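Long-range contacts in response regulator protein (Burkholderia pseudomallei, PDB 3RQI), which probably receives a phosphoryl signal from a partner histidine kinase on its receiver domain and passes it to a Fis-type helix-turn-helix domain that binds DNA: residues D79-V84 / L119-S124; Y88-T93 / D103-K108. One frame throughout, in Å; residues are numbered along the deposited sequence.

Contact 1: residues D79-V84 / L119-S124; sequences DARILV and LQTNAS. With SO4 (sulfate ion), chain D.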
loop_
_atom_site.group_PDB
_atom_site.type_symbol
_atom_site.label_atom_id
_atom_site.label_comp_id
_atom_site.label_asym_id
_atom_site.label_seq_id
_atom_site.Cartn_x
_atom_site.Cartn_y
_atom_site.Cartn_z
ATOM N N ASP A 79 -1.459 22.853 4.826
ATOM C CA ASP A 79 -0.427 22.661 5.849
ATOM C C ASP A 79 -0.591 21.362 6.697
ATOM O O ASP A 79 0.372 20.906 7.302
ATOM C CB ASP A 79 -0.277 23.895 6.773
ATOM C CG ASP A 79 0.259 25.154 6.049
ATOM O OD1 ASP A 79 1.117 25.037 5.145
ATOM O OD2 ASP A 79 -0.171 26.276 6.416
ATOM N N ALA A 80 -1.776 20.768 6.705
ATOM C CA ALA A 80 -2.067 19.588 7.565
ATOM C C ALA A 80 -1.302 18.326 7.163
ATOM O O ALA A 80 -1.064 18.097 5.972
ATOM C CB ALA A 80 -3.572 19.288 7.523
ATOM N N ARG A 81 -0.904 17.529 8.167
ATOM C CA ARG A 81 -0.451 16.137 7.932
ATOM C C ARG A 81 -1.694 15.268 7.932
ATOM O O ARG A 81 -2.526 15.390 8.807
ATOM C CB ARG A 81 0.504 15.681 9.042
ATOM C CG ARG A 81 1.667 16.601 9.385
ATOM C CD ARG A 81 2.853 16.538 8.469
ATOM N NE ARG A 81 3.326 15.178 8.139
ATOM C CZ ARG A 81 4.110 14.920 7.097
ATOM N NH1 ARG A 81 4.515 15.907 6.293
ATOM N NH2 ARG A 81 4.483 13.676 6.831
ATOM N N ILE A 82 -1.849 14.413 6.922
ATOM C CA ILE A 82 -3.074 13.664 6.745
ATOM C C ILE A 82 -2.741 12.173 6.718
ATOM O O ILE A 82 -1.893 11.716 5.937
ATOM C CB ILE A 82 -3.787 14.107 5.420
ATOM C CG1 ILE A 82 -4.267 15.582 5.547
ATOM C CG2 ILE A 82 -4.958 13.189 5.127
ATOM C CD1 ILE A 82 -4.866 16.126 4.261
ATOM N N LEU A 83 -3.407 11.396 7.579
ATOM C CA LEU A 83 -3.114 9.962 7.720
ATOM C C LEU A 83 -4.418 9.201 7.452
ATOM O O LEU A 83 -5.459 9.480 8.077
ATOM C CB LEU A 83 -2.664 9.681 9.174
ATOM C CG LEU A 83 -2.623 8.215 9.612
ATOM C CD1 LEU A 83 -1.435 7.444 8.914
ATOM C CD2 LEU A 83 -2.520 8.121 11.162
ATOM N N VAL A 84 -4.376 8.243 6.547
ATOM C CA VAL A 84 -5.502 7.275 6.415
ATOM C C VAL A 84 -5.367 6.264 7.528
ATOM O O VAL A 84 -4.272 5.708 7.789
ATOM C CB VAL A 84 -5.519 6.530 5.048
ATOM C CG1 VAL A 84 -6.556 5.349 5.069
ATOM C CG2 VAL A 84 -5.830 7.519 3.903
ATOM N N LEU A 119 2.186 10.242 11.641
ATOM C CA LEU A 119 1.970 11.607 11.146
ATOM C C LEU A 119 3.194 12.483 10.980
ATOM O O LEU A 119 3.090 13.595 10.449
ATOM C CB LEU A 119 0.971 12.320 12.061
ATOM C CG LEU A 119 -0.465 11.893 11.820
ATOM C CD1 LEU A 119 -1.338 12.155 13.081
ATOM C CD2 LEU A 119 -1.072 12.615 10.579
ATOM N N GLN A 120 4.365 12.046 11.485
ATOM C CA GLN A 120 5.553 12.873 11.467
ATOM C C GLN A 120 6.234 12.868 10.111
ATOM O O GLN A 120 6.119 11.903 9.360
ATOM C CB GLN A 120 6.569 12.351 12.499
ATOM C CG GLN A 120 5.963 12.236 13.889
ATOM C CD GLN A 120 5.489 13.575 14.399
ATOM O OE1 GLN A 120 6.282 14.514 14.483
ATOM N NE2 GLN A 120 4.199 13.677 14.744
ATOM N N THR A 121 6.985 13.939 9.842
ATOM C CA THR A 121 7.789 14.024 8.613
ATOM C C THR A 121 8.685 12.791 8.483
ATOM O O THR A 121 9.259 12.327 9.468
ATOM C CB THR A 121 8.673 15.289 8.586
ATOM O OG1 THR A 121 9.592 15.257 9.682
ATOM C CG2 THR A 121 7.803 16.529 8.702
ATOM N N ASN A 122 8.786 12.276 7.266
ATOM C CA ASN A 122 9.675 11.147 6.934
ATOM C C ASN A 122 9.219 9.796 7.516
ATOM O O ASN A 122 9.938 8.803 7.362
ATOM C CB ASN A 122 11.125 11.410 7.343
ATOM C CG ASN A 122 11.741 12.630 6.638
ATOM O OD1 ASN A 122 11.734 12.723 5.395
ATOM N ND2 ASN A 122 12.315 13.554 7.433
ATOM N N ALA A 123 8.049 9.755 8.152
ATOM C CA ALA A 123 7.616 8.482 8.780
ATOM C C ALA A 123 7.494 7.354 7.780
ATOM O O ALA A 123 7.978 6.226 8.032
ATOM C CB ALA A 123 6.311 8.666 9.566
ATOM N N SER A 124 6.915 7.663 6.616
ATOM C CA SER A 124 6.773 6.663 5.552
ATOM C C SER A 124 8.106 6.079 5.093
ATOM O O SER A 124 8.200 4.869 4.870
ATOM C CB SER A 124 5.933 7.179 4.338
ATOM O OG SER A 124 6.561 8.307 3.709
HETATM S S SO4 D . 7.020 13.365 4.061
HETATM O O1 SO4 D . 6.855 12.514 5.213
HETATM O O2 SO4 D . 8.335 14.016 4.139
HETATM O O3 SO4 D . 6.919 12.532 2.856
HETATM O O4 SO4 D . 5.982 14.404 4.004
HETATM O O HOH W 1 3.956 11.212 8.017
#
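Arg81 and Leu119 lie at the point where the two backbones come nearest, their CA atoms 6.1 Å apart. Residues 81-84 run as a beta strand from its first residue, whereas residues 119-124 form a connection that makes a type II turn from Gln120 to Ala123, closed by Ala123 N on Gln120 O, and then enters a helix with Asn122 at the N-cap position. Strand side chain and turn backbone meet here: a bent arginine bonds to the carbonyl just before the turn and reaches the turn itself through a water and a sulfate. Bends at chi2 (-80°) and chi3 (-47°) curl Arg81 round Leu119 O, and its NE donates to Leu119 O at 2.8 Å, the N-H...O angle being 148°. Thr121 CA lies over one face of the guanidinium, displaced toward its rim. Arg81 NH2 reaches Gln120 O through a water bound at its edge. The sulfate, probably from the crystallisation liquor, takes bonds from Arg81 NH1 to O4 (3.1 Å) and from NH2 to both O1 and O4, and Asn122 N donates to the same O1 at 2.8 Å, so the ion ties the guanidinium to the turn. Behind this polar patch, Leu119 inserts one branch against the strand, CD2 lying 3.6 Å from Leu83 CB and 3.8 Å from Arg81 CB. Lys99 of the second subunit also binds the sulfate, and that subunit's Gln96 and Lys99 bond to Ser124. Within the chain, strand 81-86 runs between strands 54-56 and 104-107; Leu119 also packs on Phe54, and Ala123, opening helix 123-133, rests on Asn104.

Contact 2: residues Y88-T93 / D103-K108; sequences YASIAT and DNYLAK. With SO4 (sulfate ion), chain E.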
loop_
_atom_site.group_PDB
_atom_site.type_symbol
_atom_site.label_atom_id
_atom_site.label_comp_id
_atom_site.label_asym_id
_atom_site.label_seq_id
_atom_site.Cartn_x
_atom_site.Cartn_y
_atom_site.Cartn_z
ATOM N N TYR A 88 -9.982 -1.465 6.775
ATOM C CA TYR A 88 -10.061 -2.107 5.480
ATOM C C TYR A 88 -8.782 -1.917 4.660
ATOM O O TYR A 88 -8.813 -1.421 3.539
ATOM C CB TYR A 88 -11.284 -1.611 4.738
ATOM C CG TYR A 88 -12.552 -1.944 5.479
ATOM C CD1 TYR A 88 -13.079 -3.242 5.482
ATOM C CD2 TYR A 88 -13.189 -0.971 6.228
ATOM C CE1 TYR A 88 -14.249 -3.532 6.195
ATOM C CE2 TYR A 88 -14.333 -1.248 6.929
ATOM C CZ TYR A 88 -14.867 -2.518 6.919
ATOM O OH TYR A 88 -16.033 -2.748 7.630
ATOM N N ALA A 89 -7.645 -2.282 5.242
ATOM C CA ALA A 89 -6.377 -1.919 4.611
ATOM C C ALA A 89 -6.130 -2.743 3.349
ATOM O O ALA A 89 -6.458 -3.942 3.299
ATOM C CB ALA A 89 -5.218 -2.050 5.587
ATOM N N SER A 90 -5.565 -2.082 2.337
ATOM C CA SER A 90 -5.140 -2.752 1.111
ATOM C C SER A 90 -4.065 -1.950 0.413
ATOM O O SER A 90 -4.015 -0.702 0.518
ATOM C CB SER A 90 -6.325 -2.975 0.158
ATOM O OG SER A 90 -6.956 -1.753 -0.233
ATOM N N ILE A 91 -3.202 -2.659 -0.307
ATOM C CA ILE A 91 -2.223 -1.923 -1.145
ATOM C C ILE A 91 -2.914 -0.995 -2.119
ATOM O O ILE A 91 -2.461 0.155 -2.294
ATOM C CB ILE A 91 -1.286 -2.916 -1.844
ATOM C CG1 ILE A 91 -0.464 -3.587 -0.738
ATOM C CG2 ILE A 91 -0.433 -2.210 -2.887
ATOM C CD1 ILE A 91 0.486 -4.680 -1.218
ATOM N N ALA A 92 -3.989 -1.447 -2.770
ATOM C CA ALA A 92 -4.603 -0.597 -3.764
ATOM C C ALA A 92 -5.119 0.728 -3.194
ATOM O O ALA A 92 -4.906 1.790 -3.802
ATOM C CB ALA A 92 -5.732 -1.350 -4.521
ATOM N N THR A 93 -5.772 0.680 -2.041
ATOM C CA THR A 93 -6.245 1.953 -1.468
ATOM C C THR A 93 -5.113 2.825 -0.942
ATOM O O THR A 93 -5.230 4.051 -0.945
ATOM C CB THR A 93 -7.303 1.725 -0.406
ATOM O OG1 THR A 93 -6.794 0.832 0.586
ATOM C CG2 THR A 93 -8.535 1.158 -1.027
ATOM N N ASP A 103 -0.440 11.824 3.479
ATOM C CA ASP A 103 0.950 11.695 3.881
ATOM C C ASP A 103 1.350 10.287 4.342
ATOM O O ASP A 103 2.521 9.929 4.263
ATOM C CB ASP A 103 1.310 12.732 4.973
ATOM C CG ASP A 103 1.106 14.139 4.507
ATOM O OD1 ASP A 103 1.902 14.595 3.647
ATOM O OD2 ASP A 103 0.143 14.779 4.955
ATOM N N ASN A 104 0.398 9.500 4.859
ATOM C CA ASN A 104 0.724 8.156 5.320
ATOM C C ASN A 104 -0.543 7.338 5.463
ATOM O O ASN A 104 -1.666 7.846 5.244
ATOM C CB ASN A 104 1.493 8.203 6.666
ATOM C CG ASN A 104 2.437 7.044 6.840
ATOM O OD1 ASN A 104 2.463 6.094 6.021
ATOM N ND2 ASN A 104 3.229 7.096 7.921
ATOM N N TYR A 105 -0.382 6.068 5.832
ATOM C CA TYR A 105 -1.533 5.163 5.823
ATOM C C TYR A 105 -1.236 4.106 6.858
ATOM O O TYR A 105 -0.135 3.556 6.886
ATOM C CB TYR A 105 -1.649 4.569 4.411
ATOM C CG TYR A 105 -2.784 3.582 4.094
ATOM C CD1 TYR A 105 -3.761 3.926 3.152
ATOM C CD2 TYR A 105 -2.837 2.303 4.709
ATOM C CE1 TYR A 105 -4.768 3.028 2.784
ATOM C CE2 TYR A 105 -3.839 1.401 4.368
ATOM C CZ TYR A 105 -4.788 1.767 3.399
ATOM O OH TYR A 105 -5.761 0.881 3.059
ATOM N N LEU A 106 -2.183 3.875 7.764
ATOM C CA LEU A 106 -2.038 2.856 8.825
ATOM C C LEU A 106 -3.269 1.978 8.945
ATOM O O LEU A 106 -4.418 2.449 8.841
ATOM C CB LEU A 106 -1.844 3.531 10.175
ATOM C CG LEU A 106 -0.488 4.014 10.674
ATOM C CD1 LEU A 106 -0.729 4.303 12.174
ATOM C CD2 LEU A 106 0.591 2.958 10.465
ATOM N N ALA A 107 -3.020 0.676 9.114
ATOM C CA ALA A 107 -4.103 -0.255 9.462
ATOM C C ALA A 107 -4.535 -0.140 10.919
ATOM O O ALA A 107 -3.682 -0.046 11.832
ATOM C CB ALA A 107 -3.666 -1.697 9.163
ATOM N N LYS A 108 -5.859 -0.132 11.140
ATOM C CA LYS A 108 -6.410 -0.408 12.463
ATOM C C LYS A 108 -6.169 -1.906 12.812
ATOM O O LYS A 108 -6.150 -2.769 11.913
ATOM C CB LYS A 108 -7.913 -0.118 12.548
ATOM C CG LYS A 108 -8.344 1.319 12.291
ATOM C CD LYS A 108 -9.866 1.408 12.336
ATOM C CE LYS A 108 -10.348 2.853 12.075
ATOM N NZ LYS A 108 -11.799 2.787 11.761
HETATM S S SO4 E . -4.037 -6.466 -0.256
HETATM O O1 SO4 E . -4.617 -5.933 1.007
HETATM O O2 SO4 E . -3.707 -5.393 -1.144
HETATM O O3 SO4 E . -5.089 -7.187 -0.972
HETATM O O4 SO4 E . -2.897 -7.298 0.157
#
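The Tyr105 ring reaches from its strand toward the start of helix 91-100 and ends in a hydroxyl surrounded by Ala89, Ser90 and Thr93. With CG anti to the backbone N (chi1 -179°), the ring points toward residues 88-93 and meets them mainly through its OH end. Ala89 CB sits in the plane of the ring at its edge, 3.9 Å from CE2, and Thr93 OG1 is also near that plane. The tyrosine thus enters the helix start end-on, its hydroxyl against the backbone just before the helix, instead of stacking a face on it. The hydroxyl is gripped twice. Ser90 N donates to Tyr105 OH at 3.1 Å with an N-H...O angle of 159°, and Thr93 OG1 lies 2.7 Å from the same oxygen in a hydrogen bond whose direction is not settled. Thr93 OG1 stands between its backbone N and carbonyl carbon (chi1 55°), which turns the hydroxyl toward both the tyrosine and Ser90. Ser90 OG, at the N-cap position, then joins Thr93 OG1 at 2.7 Å, making a chain of three hydroxyls that starts at the strand and finishes at the helix N-terminus. Beside it, the methyls of Ala89 and Ala107 meet, CB to CB, at 3.9 Å. A sulfate accepts a bond from Ile91 N, and Ile91 of the second subunit packs on Tyr105. In CheY-like receivers, an aromatic residue on the last strand and a threonine or serine at the end of the preceding strand are the switch pair of Y-T coupling; Tyr105, packing on Thr86, probably fills the aromatic place. Its inward position, held by an amide N-H and a hydroxyl, is consistent with the activated state expected of a phosphorylated domain.

Contacts 1 and 2 have centres about 13 Å apart and share the parallel sheet, in which strands 81-86 and 104-107 are neighbours; contact 2 is nested within the loop that contact 1 closes. They touch directly: Val84 O lies 2.8 Å from Leu106 N and Ile82 N 2.8 Å from Asp103 OD2, both probable hydrogen bonds. The phosphorylated Asp58 and the calcium ion, bound by Asp15, Asp58 and His60, belong to the end nearer contact 2. There Lys108 NZ hydrogen-bonds to the phosphoryl group on Asp58 and forms a salt bridge with Asp14, and the Tyr88 side chain comes within about 5 Å of the calcium ion. Both contacts also meet the second subunit.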